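Local coordinates for protein protoporphyrinogen oxidase (Exiguobacterium sibiricum, PDB 3LOV) that probably oxidises coproporphyrinogen III to coproporphyrin III with FAD and molecular oxygen, a step of coproporphyrin-dependent heme b biosynthesis, at residues A[252-258]-A[270-276]; A[5-11]-A[278-284]; A[20-25]-A[245-249]. All blocks are in the same frame, centred on the assembly; numbering follows the deposited sequence.

Contact 1: residues A[252-258]-A[270-276]; sequences RLETPLL and KTDHGPE. With FAD (flavin-adenine dinucleotide), chain B.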
loop_
_atom_site.group_PDB
_atom_site.type_symbol
_atom_site.label_atom_id
_atom_site.label_comp_id
_atom_site.label_asym_id
_atom_site.label_seq_id
_atom_site.Cartn_x
_atom_site.Cartn_y
_atom_site.Cartn_z
ATOM N N ARG A 252 21.517 -5.760 13.094
ATOM C CA ARG A 252 22.592 -6.266 12.230
ATOM C C ARG A 252 22.242 -6.042 10.765
ATOM O O ARG A 252 21.345 -6.689 10.234
ATOM C CB ARG A 252 22.865 -7.760 12.473
ATOM C CG ARG A 252 22.998 -8.207 13.956
ATOM C CD ARG A 252 24.395 -8.664 14.337
ATOM N NE ARG A 252 24.820 -9.869 13.625
ATOM C CZ ARG A 252 24.559 -11.119 14.005
ATOM N NH1 ARG A 252 23.850 -11.373 15.104
ATOM N NH2 ARG A 252 25.000 -12.135 13.257
ATOM N N LEU A 253 22.942 -5.145 10.108
ATOM C CA LEU A 253 22.717 -4.928 8.678
ATOM C C LEU A 253 23.513 -5.977 7.885
ATOM O O LEU A 253 24.369 -6.670 8.430
ATOM C CB LEU A 253 23.138 -3.518 8.272
ATOM C CG LEU A 253 22.404 -2.334 8.879
ATOM C CD1 LEU A 253 23.124 -1.040 8.446
ATOM C CD2 LEU A 253 20.899 -2.326 8.515
ATOM N N GLU A 254 23.232 -6.075 6.602
ATOM C CA GLU A 254 23.913 -7.003 5.725
ATOM C C GLU A 254 23.963 -8.400 6.343
ATOM O O GLU A 254 24.969 -9.053 6.251
ATOM C CB GLU A 254 25.345 -6.509 5.420
ATOM C CG GLU A 254 25.433 -5.162 4.739
ATOM C CD GLU A 254 25.124 -5.176 3.234
ATOM O OE1 GLU A 254 24.763 -6.216 2.671
ATOM O OE2 GLU A 254 25.218 -4.112 2.594
ATOM N N THR A 255 22.887 -8.848 6.986
ATOM C CA THR A 255 22.863 -10.148 7.620
ATOM C C THR A 255 21.566 -10.864 7.298
ATOM O O THR A 255 20.668 -10.939 8.110
ATOM C CB THR A 255 23.061 -10.050 9.119
ATOM O OG1 THR A 255 24.184 -9.217 9.383
ATOM C CG2 THR A 255 23.303 -11.432 9.724
ATOM N N PRO A 256 21.474 -11.423 6.093
ATOM C CA PRO A 256 20.246 -12.118 5.786
ATOM C C PRO A 256 20.097 -13.366 6.619
ATOM O O PRO A 256 21.092 -13.991 6.973
ATOM C CB PRO A 256 20.405 -12.480 4.312
ATOM C CG PRO A 256 21.843 -12.425 4.060
ATOM C CD PRO A 256 22.334 -11.294 4.908
ATOM N N LEU A 257 18.861 -13.715 6.951
ATOM C CA LEU A 257 18.574 -14.995 7.596
ATOM C C LEU A 257 18.497 -16.003 6.471
ATOM O O LEU A 257 17.775 -15.783 5.505
ATOM C CB LEU A 257 17.239 -14.963 8.352
ATOM C CG LEU A 257 16.718 -16.313 8.855
ATOM C CD1 LEU A 257 17.685 -16.831 9.937
ATOM C CD2 LEU A 257 15.261 -16.259 9.380
ATOM N N LEU A 258 19.241 -17.092 6.613
ATOM C CA LEU A 258 19.424 -18.098 5.561
ATOM C C LEU A 258 18.738 -19.420 5.861
ATOM O O LEU A 258 18.465 -20.180 4.945
ATOM C CB LEU A 258 20.914 -18.359 5.385
ATOM C CG LEU A 258 21.776 -17.178 4.972
ATOM C CD1 LEU A 258 23.259 -17.569 4.880
ATOM C CD2 LEU A 258 21.293 -16.613 3.649
ATOM N N LYS A 270 20.606 -19.424 10.959
ATOM C CA LYS A 270 21.798 -19.385 10.122
ATOM C C LYS A 270 21.972 -18.071 9.371
ATOM O O LYS A 270 21.059 -17.637 8.686
ATOM C CB LYS A 270 21.728 -20.513 9.086
ATOM C CG LYS A 270 22.954 -20.592 8.208
ATOM C CD LYS A 270 22.719 -21.536 7.047
ATOM C CE LYS A 270 23.735 -21.354 5.942
ATOM N NZ LYS A 270 24.604 -22.511 5.865
ATOM N N THR A 271 23.169 -17.495 9.443
ATOM C CA THR A 271 23.531 -16.260 8.711
ATOM C C THR A 271 24.923 -16.419 8.148
ATOM O O THR A 271 25.625 -17.328 8.526
ATOM C CB THR A 271 23.570 -15.032 9.639
ATOM O OG1 THR A 271 24.814 -14.987 10.359
ATOM C CG2 THR A 271 22.360 -14.988 10.618
ATOM N N ASP A 272 25.359 -15.514 7.295
ATOM C CA ASP A 272 26.714 -15.580 6.718
ATOM C C ASP A 272 27.853 -15.482 7.731
ATOM O O ASP A 272 28.970 -15.935 7.463
ATOM C CB ASP A 272 26.892 -14.455 5.706
ATOM C CG ASP A 272 26.108 -14.689 4.436
ATOM O OD1 ASP A 272 26.348 -15.740 3.795
ATOM O OD2 ASP A 272 25.275 -13.814 4.075
ATOM N N HIS A 273 27.568 -14.872 8.879
ATOM C CA HIS A 273 28.573 -14.604 9.891
ATOM C C HIS A 273 28.257 -15.383 11.177
ATOM O O HIS A 273 28.419 -14.869 12.277
ATOM C CB HIS A 273 28.623 -13.094 10.161
ATOM C CG HIS A 273 28.513 -12.258 8.916
ATOM N ND1 HIS A 273 29.501 -12.219 7.953
ATOM C CD2 HIS A 273 27.521 -11.449 8.468
ATOM C CE1 HIS A 273 29.128 -11.413 6.973
ATOM N NE2 HIS A 273 27.931 -10.932 7.262
ATOM N N GLY A 274 27.794 -16.618 11.041
ATOM C CA GLY A 274 27.518 -17.437 12.210
ATOM C C GLY A 274 26.098 -17.342 12.750
ATOM O O GLY A 274 25.336 -16.433 12.423
ATOM N N PRO A 275 25.735 -18.297 13.592
ATOM C CA PRO A 275 24.355 -18.458 13.965
ATOM C C PRO A 275 23.917 -17.491 15.027
ATOM O O PRO A 275 24.747 -17.015 15.796
ATOM C CB PRO A 275 24.310 -19.890 14.500
ATOM C CG PRO A 275 25.703 -20.113 15.045
ATOM C CD PRO A 275 26.604 -19.358 14.127
ATOM N N GLU A 276 22.622 -17.177 15.044
ATOM C CA GLU A 276 22.002 -16.474 16.172
ATOM C C GLU A 276 21.073 -17.447 16.841
ATOM O O GLU A 276 20.378 -18.160 16.126
ATOM C CB GLU A 276 21.125 -15.310 15.702
ATOM C CG GLU A 276 21.777 -14.009 15.600
ATOM C CD GLU A 276 22.289 -13.520 16.926
ATOM O OE1 GLU A 276 21.500 -13.296 17.864
ATOM O OE2 GLU A 276 23.501 -13.363 17.007
HETATM P PA FAD B . 9.414 -4.305 3.481
HETATM O O1A FAD B . 9.389 -2.815 3.447
HETATM O O2A FAD B . 9.414 -5.048 2.197
HETATM O O5B FAD B . 10.679 -4.763 4.331
HETATM C C5B FAD B . 11.175 -6.077 4.311
HETATM C C4B FAD B . 12.597 -6.045 4.884
HETATM O O4B FAD B . 13.089 -7.371 5.088
HETATM C C3B FAD B . 13.538 -5.309 3.952
HETATM O O3B FAD B . 14.348 -4.379 4.650
HETATM C C2B FAD B . 14.327 -6.461 3.362
HETATM O O2B FAD B . 15.622 -6.117 3.017
HETATM C C1B FAD B . 14.355 -7.463 4.497
HETATM N N9A FAD B . 14.607 -8.859 4.109
HETATM C C8A FAD B . 14.242 -9.582 2.994
HETATM N N7A FAD B . 14.712 -10.852 3.091
HETATM C C5A FAD B . 15.389 -10.947 4.276
HETATM C C6A FAD B . 16.061 -11.985 4.927
HETATM N N6A FAD B . 16.112 -13.207 4.405
HETATM N N1A FAD B . 16.661 -11.751 6.153
HETATM C C2A FAD B . 16.563 -10.519 6.754
HETATM N N3A FAD B . 15.875 -9.500 6.121
HETATM C C4A FAD B . 15.325 -9.708 4.908
HETATM N N1 FAD B . 1.541 1.990 2.023
HETATM C C2 FAD B . 0.950 3.133 2.487
HETATM O O2 FAD B . 0.451 3.169 3.620
HETATM N N3 FAD B . 0.889 4.240 1.680
HETATM C C4 FAD B . 1.377 4.241 0.423
HETATM O O4 FAD B . 1.318 5.269 -0.226
HETATM C C4X FAD B . 1.947 3.094 -0.086
HETATM N N5 FAD B . 2.493 3.103 -1.359
HETATM C C5X FAD B . 3.085 1.931 -1.839
HETATM C C6 FAD B . 3.610 1.902 -3.136
HETATM C C7 FAD B . 4.205 0.730 -3.631
HETATM C C7M FAD B . 4.774 0.708 -5.020
HETATM C C8 FAD B . 4.314 -0.412 -2.817
HETATM C C8M FAD B . 4.938 -1.704 -3.315
HETATM C C9 FAD B . 3.810 -0.390 -1.520
HETATM C C9A FAD B . 3.186 0.774 -1.016
HETATM N N10 FAD B . 2.676 0.799 0.288
HETATM C C10 FAD B . 2.048 1.966 0.742
HETATM C "C1'" FAD B . 2.719 -0.389 1.220
HETATM C "C2'" FAD B . 3.951 -0.245 2.146
HETATM O "O2'" FAD B . 5.090 -0.279 1.369
HETATM C "C3'" FAD B . 4.048 -1.355 3.202
HETATM O "O3'" FAD B . 3.041 -1.063 4.163
HETATM C "C4'" FAD B . 5.392 -1.443 3.969
HETATM O "O4'" FAD B . 6.523 -0.911 3.306
HETATM C "C5'" FAD B . 5.763 -2.882 4.273
HETATM O "O5'" FAD B . 6.903 -2.895 5.095
HETATM P P FAD B . 7.458 -4.281 5.609
HETATM O O1P FAD B . 6.358 -5.251 5.953
HETATM O O2P FAD B . 8.544 -4.138 6.647
HETATM O O3P FAD B . 8.169 -4.924 4.284
HETATM O O HOH W 1 23.750 -13.545 6.686
#

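Contact 2: residues A[5-11]-A[278-284]; sequences KRLVIVG and ADYVLLT. With FAD (flavin-adenine dinucleotide), chain B.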
loop_
_atom_site.group_PDB
_atom_site.type_symbol
_atom_site.label_atom_id
_atom_site.label_comp_id
_atom_site.label_asym_id
_atom_site.label_seq_id
_atom_site.Cartn_x
_atom_site.Cartn_y
_atom_site.Cartn_z
ATOM N N LYS A 5 16.246 -15.470 27.702
ATOM C CA LYS A 5 15.562 -15.724 26.424
ATOM C C LYS A 5 15.749 -14.579 25.451
ATOM O O LYS A 5 15.951 -13.440 25.849
ATOM C CB LYS A 5 14.057 -15.916 26.619
ATOM C CG LYS A 5 13.618 -16.821 27.772
ATOM C CD LYS A 5 13.457 -18.246 27.373
ATOM C CE LYS A 5 12.716 -19.037 28.467
ATOM N NZ LYS A 5 13.150 -20.468 28.448
ATOM N N ARG A 6 15.635 -14.896 24.174
ATOM C CA ARG A 6 16.001 -13.959 23.109
ATOM C C ARG A 6 14.941 -13.947 22.007
ATOM O O ARG A 6 14.460 -14.999 21.554
ATOM C CB ARG A 6 17.360 -14.328 22.537
ATOM C CG ARG A 6 18.462 -14.464 23.620
ATOM C CD ARG A 6 19.827 -14.823 23.021
ATOM N NE ARG A 6 20.336 -13.752 22.172
ATOM C CZ ARG A 6 20.868 -12.621 22.632
ATOM N NH1 ARG A 6 20.989 -12.376 23.968
ATOM N NH2 ARG A 6 21.299 -11.719 21.749
ATOM N N LEU A 7 14.572 -12.734 21.611
ATOM C CA LEU A 7 13.714 -12.487 20.464
ATOM C C LEU A 7 14.598 -12.074 19.296
ATOM O O LEU A 7 15.417 -11.172 19.431
ATOM C CB LEU A 7 12.732 -11.352 20.790
ATOM C CG LEU A 7 11.919 -10.740 19.627
ATOM C CD1 LEU A 7 11.025 -11.776 18.983
ATOM C CD2 LEU A 7 11.082 -9.522 20.097
ATOM N N VAL A 8 14.456 -12.723 18.150
ATOM C CA VAL A 8 15.105 -12.235 16.934
ATOM C C VAL A 8 13.992 -11.804 15.976
ATOM O O VAL A 8 13.076 -12.593 15.654
ATOM C CB VAL A 8 15.991 -13.314 16.224
ATOM C CG1 VAL A 8 16.584 -12.756 14.945
ATOM C CG2 VAL A 8 17.122 -13.826 17.139
ATOM N N ILE A 9 14.090 -10.572 15.524
ATOM C CA ILE A 9 13.152 -9.982 14.551
ATOM C C ILE A 9 13.887 -10.021 13.237
ATOM O O ILE A 9 15.080 -9.640 13.186
ATOM C CB ILE A 9 12.821 -8.528 14.940
ATOM C CG1 ILE A 9 11.955 -8.521 16.191
ATOM C CG2 ILE A 9 12.142 -7.735 13.761
ATOM C CD1 ILE A 9 11.997 -7.189 16.967
ATOM N N VAL A 10 13.218 -10.518 12.182
ATOM C CA VAL A 10 13.849 -10.687 10.908
ATOM C C VAL A 10 13.204 -9.715 9.878
ATOM O O VAL A 10 12.022 -9.805 9.591
ATOM C CB VAL A 10 13.796 -12.162 10.411
ATOM C CG1 VAL A 10 14.593 -12.311 9.093
ATOM C CG2 VAL A 10 14.364 -13.158 11.467
ATOM N N GLY A 11 14.019 -8.800 9.340
ATOM C CA GLY A 11 13.594 -7.781 8.388
ATOM C C GLY A 11 13.595 -6.432 9.075
ATOM O O GLY A 11 13.045 -6.299 10.178
ATOM N N ALA A 278 17.705 -18.178 19.123
ATOM C CA ALA A 278 16.475 -17.462 19.493
ATOM C C ALA A 278 15.452 -18.360 20.191
ATOM O O ALA A 278 15.402 -19.568 19.939
ATOM C CB ALA A 278 15.845 -16.854 18.251
ATOM N N ASP A 279 14.651 -17.761 21.066
ATOM C CA ASP A 279 13.477 -18.403 21.600
ATOM C C ASP A 279 12.243 -17.958 20.809
ATOM O O ASP A 279 11.369 -18.773 20.545
ATOM C CB ASP A 279 13.353 -18.064 23.064
ATOM C CG ASP A 279 14.599 -18.464 23.820
ATOM O OD1 ASP A 279 14.675 -19.643 24.221
ATOM O OD2 ASP A 279 15.541 -17.642 23.881
ATOM N N TYR A 280 12.190 -16.671 20.433
ATOM C CA TYR A 280 11.072 -16.130 19.659
ATOM C C TYR A 280 11.611 -15.548 18.377
ATOM O O TYR A 280 12.653 -14.894 18.382
ATOM C CB TYR A 280 10.341 -15.086 20.476
ATOM C CG TYR A 280 9.975 -15.593 21.839
ATOM C CD1 TYR A 280 8.952 -16.548 22.012
ATOM C CD2 TYR A 280 10.671 -15.175 22.962
ATOM C CE1 TYR A 280 8.632 -17.040 23.295
ATOM C CE2 TYR A 280 10.354 -15.664 24.236
ATOM C CZ TYR A 280 9.342 -16.585 24.393
ATOM O OH TYR A 280 9.074 -17.036 25.658
ATOM N N VAL A 281 10.932 -15.845 17.273
ATOM C CA VAL A 281 11.304 -15.323 15.979
ATOM C C VAL A 281 10.096 -14.602 15.360
ATOM O O VAL A 281 9.013 -15.205 15.257
ATOM C CB VAL A 281 11.779 -16.444 15.034
ATOM C CG1 VAL A 281 12.342 -15.844 13.705
ATOM C CG2 VAL A 281 12.820 -17.335 15.717
ATOM N N LEU A 282 10.280 -13.336 14.969
ATOM C CA LEU A 282 9.269 -12.589 14.205
ATOM C C LEU A 282 9.801 -12.399 12.790
ATOM O O LEU A 282 10.779 -11.668 12.556
ATOM C CB LEU A 282 8.856 -11.246 14.867
ATOM C CG LEU A 282 7.656 -10.486 14.211
ATOM C CD1 LEU A 282 6.258 -11.168 14.396
ATOM C CD2 LEU A 282 7.567 -9.060 14.731
ATOM N N LEU A 283 9.179 -13.120 11.847
ATOM C CA LEU A 283 9.480 -12.971 10.433
ATOM C C LEU A 283 8.642 -11.829 9.802
ATOM O O LEU A 283 7.420 -11.877 9.807
ATOM C CB LEU A 283 9.282 -14.317 9.688
ATOM C CG LEU A 283 10.099 -15.504 10.220
ATOM C CD1 LEU A 283 9.755 -16.853 9.509
ATOM C CD2 LEU A 283 11.625 -15.215 10.087
ATOM N N THR A 284 9.316 -10.823 9.234
ATOM C CA THR A 284 8.649 -9.672 8.619
ATOM C C THR A 284 9.119 -9.506 7.182
ATOM O O THR A 284 8.863 -8.488 6.547
ATOM C CB THR A 284 8.865 -8.357 9.456
ATOM O OG1 THR A 284 10.192 -7.841 9.295
ATOM C CG2 THR A 284 8.640 -8.615 10.949
HETATM P PA FAD B . 9.414 -4.305 3.481
HETATM O O1A FAD B . 9.389 -2.815 3.447
HETATM O O2A FAD B . 9.414 -5.048 2.197
HETATM O O5B FAD B . 10.679 -4.763 4.331
HETATM C C5B FAD B . 11.175 -6.077 4.311
HETATM C C4B FAD B . 12.597 -6.045 4.884
HETATM O O4B FAD B . 13.089 -7.371 5.088
HETATM C C3B FAD B . 13.538 -5.309 3.952
HETATM O O3B FAD B . 14.348 -4.379 4.650
HETATM C C2B FAD B . 14.327 -6.461 3.362
HETATM O O2B FAD B . 15.622 -6.117 3.017
HETATM C C1B FAD B . 14.355 -7.463 4.497
HETATM N N9A FAD B . 14.607 -8.859 4.109
HETATM C C8A FAD B . 14.242 -9.582 2.994
HETATM N N7A FAD B . 14.712 -10.852 3.091
HETATM C C5A FAD B . 15.389 -10.947 4.276
HETATM C C6A FAD B . 16.061 -11.985 4.927
HETATM N N6A FAD B . 16.112 -13.207 4.405
HETATM N N1A FAD B . 16.661 -11.751 6.153
HETATM C C2A FAD B . 16.563 -10.519 6.754
HETATM N N3A FAD B . 15.875 -9.500 6.121
HETATM C C4A FAD B . 15.325 -9.708 4.908
HETATM N N1 FAD B . 1.541 1.990 2.023
HETATM C C2 FAD B . 0.950 3.133 2.487
HETATM O O2 FAD B . 0.451 3.169 3.620
HETATM N N3 FAD B . 0.889 4.240 1.680
HETATM C C4 FAD B . 1.377 4.241 0.423
HETATM O O4 FAD B . 1.318 5.269 -0.226
HETATM C C4X FAD B . 1.947 3.094 -0.086
HETATM N N5 FAD B . 2.493 3.103 -1.359
HETATM C C5X FAD B . 3.085 1.931 -1.839
HETATM C C6 FAD B . 3.610 1.902 -3.136
HETATM C C7 FAD B . 4.205 0.730 -3.631
HETATM C C7M FAD B . 4.774 0.708 -5.020
HETATM C C8 FAD B . 4.314 -0.412 -2.817
HETATM C C8M FAD B . 4.938 -1.704 -3.315
HETATM C C9 FAD B . 3.810 -0.390 -1.520
HETATM C C9A FAD B . 3.186 0.774 -1.016
HETATM N N10 FAD B . 2.676 0.799 0.288
HETATM C C10 FAD B . 2.048 1.966 0.742
HETATM C "C1'" FAD B . 2.719 -0.389 1.220
HETATM C "C2'" FAD B . 3.951 -0.245 2.146
HETATM O "O2'" FAD B . 5.090 -0.279 1.369
HETATM C "C3'" FAD B . 4.048 -1.355 3.202
HETATM O "O3'" FAD B . 3.041 -1.063 4.163
HETATM C "C4'" FAD B . 5.392 -1.443 3.969
HETATM O "O4'" FAD B . 6.523 -0.911 3.306
HETATM C "C5'" FAD B . 5.763 -2.882 4.273
HETATM O "O5'" FAD B . 6.903 -2.895 5.095
HETATM P P FAD B . 7.458 -4.281 5.609
HETATM O O1P FAD B . 6.358 -5.251 5.953
HETATM O O2P FAD B . 8.544 -4.138 6.647
HETATM O O3P FAD B . 8.169 -4.924 4.284
HETATM O O HOH W 2 15.307 -21.117 26.545
#

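Contact 3: residues A[20-25]-A[245-249]; sequences AYYAER and VLERS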
loop_
_atom_site.group_PDB
_atom_site.type_symbol
_atom_site.label_atom_id
_atom_site.label_comp_id
_atom_site.label_asym_id
_atom_site.label_seq_id
_atom_site.Cartn_x
_atom_site.Cartn_y
_atom_site.Cartn_z
ATOM N N ALA A 20 10.417 -3.853 16.946
ATOM C CA ALA A 20 11.480 -3.770 17.953
ATOM C C ALA A 20 11.066 -2.739 19.005
ATOM O O ALA A 20 11.319 -2.948 20.200
ATOM C CB ALA A 20 12.791 -3.391 17.335
ATOM N N TYR A 21 10.447 -1.647 18.528
ATOM C CA TYR A 21 10.008 -0.520 19.348
ATOM C C TYR A 21 9.029 -1.037 20.360
ATOM O O TYR A 21 9.157 -0.771 21.559
ATOM C CB TYR A 21 9.335 0.575 18.491
ATOM C CG TYR A 21 8.732 1.700 19.328
ATOM C CD1 TYR A 21 9.514 2.753 19.798
ATOM C CD2 TYR A 21 7.379 1.691 19.668
ATOM C CE1 TYR A 21 8.953 3.757 20.597
ATOM C CE2 TYR A 21 6.833 2.665 20.451
ATOM C CZ TYR A 21 7.622 3.708 20.901
ATOM O OH TYR A 21 7.072 4.680 21.693
ATOM N N TYR A 22 8.030 -1.764 19.879
ATOM C CA TYR A 22 7.002 -2.268 20.764
ATOM C C TYR A 22 7.553 -3.373 21.664
ATOM O O TYR A 22 7.110 -3.499 22.796
ATOM C CB TYR A 22 5.794 -2.800 19.992
ATOM C CG TYR A 22 5.009 -1.755 19.248
ATOM C CD1 TYR A 22 4.451 -0.679 19.917
ATOM C CD2 TYR A 22 4.798 -1.859 17.869
ATOM C CE1 TYR A 22 3.718 0.293 19.240
ATOM C CE2 TYR A 22 4.065 -0.884 17.166
ATOM C CZ TYR A 22 3.545 0.196 17.870
ATOM O OH TYR A 22 2.827 1.165 17.216
ATOM N N ALA A 23 8.479 -4.194 21.152
ATOM C CA ALA A 23 9.071 -5.265 21.949
ATOM C C ALA A 23 9.890 -4.676 23.085
ATOM O O ALA A 23 9.893 -5.244 24.180
ATOM C CB ALA A 23 9.970 -6.278 21.080
ATOM N N GLU A 24 10.601 -3.572 22.841
ATOM C CA GLU A 24 11.407 -2.976 23.938
ATOM C C GLU A 24 10.500 -2.642 25.131
ATOM O O GLU A 24 10.838 -2.946 26.264
ATOM C CB GLU A 24 12.250 -1.777 23.491
ATOM C CG GLU A 24 13.472 -2.195 22.684
ATOM C CD GLU A 24 14.532 -1.128 22.518
ATOM O OE1 GLU A 24 14.338 0.018 22.998
ATOM O OE2 GLU A 24 15.595 -1.462 21.894
ATOM N N ARG A 25 9.303 -2.158 24.848
ATOM C CA ARG A 25 8.389 -1.737 25.898
ATOM C C ARG A 25 7.633 -2.897 26.508
ATOM O O ARG A 25 7.446 -2.931 27.707
ATOM C CB ARG A 25 7.414 -0.696 25.374
ATOM C CG ARG A 25 7.985 0.688 25.446
ATOM C CD ARG A 25 7.792 1.450 24.152
ATOM N NE ARG A 25 8.736 2.554 24.097
ATOM C CZ ARG A 25 9.934 2.475 23.538
ATOM N NH1 ARG A 25 10.327 1.358 22.951
ATOM N NH2 ARG A 25 10.728 3.527 23.541
ATOM N N VAL A 245 15.485 5.785 18.629
ATOM C CA VAL A 245 14.860 5.587 19.935
ATOM C C VAL A 245 14.963 4.168 20.515
ATOM O O VAL A 245 14.562 3.929 21.633
ATOM C CB VAL A 245 13.355 6.067 19.961
ATOM C CG1 VAL A 245 13.260 7.506 19.467
ATOM C CG2 VAL A 245 12.433 5.158 19.148
ATOM N N LEU A 246 15.453 3.201 19.746
ATOM C CA LEU A 246 15.682 1.867 20.278
ATOM C C LEU A 246 16.858 1.977 21.258
ATOM O O LEU A 246 17.881 2.573 20.935
ATOM C CB LEU A 246 15.985 0.881 19.149
ATOM C CG LEU A 246 14.864 0.717 18.115
ATOM C CD1 LEU A 246 15.399 -0.052 16.888
ATOM C CD2 LEU A 246 13.659 0.044 18.742
ATOM N N GLU A 247 16.700 1.424 22.454
ATOM C CA GLU A 247 17.746 1.562 23.478
ATOM C C GLU A 247 18.573 0.321 23.747
ATOM O O GLU A 247 19.650 0.423 24.321
ATOM C CB GLU A 247 17.133 2.045 24.789
ATOM C CG GLU A 247 16.701 3.496 24.718
ATOM C CD GLU A 247 16.176 4.025 26.047
ATOM O OE1 GLU A 247 15.061 3.617 26.497
ATOM O OE2 GLU A 247 16.899 4.863 26.631
ATOM N N ARG A 248 18.081 -0.850 23.385
ATOM C CA ARG A 248 18.852 -2.048 23.627
ATOM C C ARG A 248 18.814 -3.090 22.501
ATOM O O ARG A 248 19.570 -4.052 22.529
ATOM C CB ARG A 248 18.428 -2.660 24.961
ATOM C CG ARG A 248 17.110 -3.345 24.942
ATOM C CD ARG A 248 16.906 -4.110 26.251
ATOM N NE ARG A 248 15.757 -5.000 26.171
ATOM C CZ ARG A 248 14.491 -4.612 26.258
ATOM N NH1 ARG A 248 14.191 -3.346 26.471
ATOM N NH2 ARG A 248 13.515 -5.512 26.158
ATOM N N SER A 249 17.976 -2.888 21.500
ATOM C CA SER A 249 17.914 -3.816 20.360
ATOM C C SER A 249 19.188 -3.761 19.542
ATOM O O SER A 249 19.651 -2.686 19.223
ATOM C CB SER A 249 16.756 -3.423 19.460
ATOM O OG SER A 249 15.525 -3.542 20.131
#

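Contact 1: residues A[252-258]-A[270-276]
L258 leans on K270 and the turn that follows it. Its CB sits 3.4 Å from K270 O and near K270 CD; CG stays near the same oxygen; CD1 ends 3.8 Å from D272 OD1 and close to K270 CE. Its backbone N gives K270 O a hydrogen bond of 2.8 Å. At the other end of the contact, R252 bends at chi2 and chi3 to bring NH1 to E276 OE2, 2.8 Å away, in a salt bridge whose hydrogen bond is weak, with the guanidinium and carboxylate planes 74° apart. Between these ends, T255 CG2 packs on T271 CB at 3.6 Å.

The contact lies in the Rossmann-type FAD domain, where 252-258 leaves the edge strand 250-252 and passes the adenine of the cofactor. L257 N donates to FAD N1A (3.1 Å, nearly straight at 174°), and L257 O accepts from FAD N6A, so one residue reads the Watson-Crick edge of the base with its backbone alone; E36 also hydrogen-bonds FAD.

Segment 270-276 makes a type I turn from T271 to G274. T271 OG1 accepts from H273 N in an ST turn and donates to G274 O at 2.6 Å. A water bridges P256 O to both N and OD2 of D272, while P256 CG touches D272 OD2 directly.

Contact 2: residues A[5-11]-A[278-284]
K5 CB and R6 O approach the Y280 ring obliquely, while D279 CB lies on one face of it, offset toward the rim. The D279 side chain crosses that of K5 at about a right angle, and its OD2 takes the R6 N-H at 2.8 Å on the anti side, 22° out of plane. OD1 shares a water with K5 NZ and forms a salt bridge with R266, so both carboxylate oxygens are engaged.

Strands 6-10 and 280-283 are parallel neighbours in the five-stranded sheet of the Rossmann-type FAD domain, with axes 4.7 Å apart. From L7 to V10 the ladder is regular (V8 N to Y280 O, L282 N to V8 O and V10 N to L282 O); at its start R6 O accepts from both D279 N and Y280 N.

L7, I9, Y280 and L282 lie on the face covered by helices 14-26 and 447-463; L7 CD1 rests 3.7 Å from Y280 CB. V8, V10, V281 and L283 occupy the other face, where V8 CG2 presses on A278 CB at 3.5 Å, tighter than usual carbon contact, and V10 CG2 lies alongside L283 CD2. With CG1 anti to the backbone N (chi1 -175°), V10 sends that methyl to FAD C2A, 3.5 Å away on the adenine.

At the strand ends G11, the first glycine of a GxGxxG sequence, brings its CA to the ribose oxygen O4B of FAD. Beside it V10 O receives both T284 N and T284 OG1, the hydroxyl at 2.7 Å and tilted 32° from the carbonyl plane.

Contact 3: residues A[20-25]-A[245-249]
E24 reaches from its helix into the bend of 245-249 and is gripped there by backbone amides. OE1 takes the E247 N-H at 2.8 Å through its syn lone pair, almost straight at 178°. OE2 accepts three times: from R248 N, which comes from above the carboxylate plane, from S249 N nearly along the C-O axis, and from S249 OG at 2.7 Å on the anti side. The helix is 14-26, which follows the first strand of the Rossmann-type FAD domain; the bend joins helix 235-245 to edge strand 250-252. A buried carboxylate held by four N-H and O-H donors is probably kept ionised and fixed in rotation.

The E24 chain is extended beyond CG, the carboxylate turned so that OE1 eclipses CB (chi3 -2°), and R248 runs past it in the opposite direction, the guanidinium 25° from the carboxylate plane with E24 CG over one face. R248 NH1 makes a weak, long hydrogen bond to E24 O, while NH2 is held more firmly by L30 O.

Next to these bonds lie apolar contacts. L246 CD2 meets A20 CB at 3.8 Å and comes close to Y21 N. Farther out, I32 of strand 31-35 backs E24, R248 and S249, and L72 and A75 of helix 68-75 adjoin Y21. The Y21 ring also receives V245 at its edge, where V245 CG2 stands near the ring plane, 3.8 Å from Y21 CD1.

All three contacts belong to the Rossmann-type FAD domain. Along the chain, 5-11 opens contact 2 and 278-284 closes it; contact 3 (20-25 with 245-249) and then contact 1 fall between. Contact 2 lies in the interior of the parallel sheet, its centre about 13 Å from those of the other two, which lie about 20 Å apart. Strand 6-10 runs on into helix 14-26, and L7 and I9 pack against A23 and A20 of contact 3. Toward contact 1, V10 and L283 meet L257. Edge strand 250-252 links the bend of contact 3 to the adenine-binding loop. Contacts 1 and 2 both touch the FAD, and contact 3 does not.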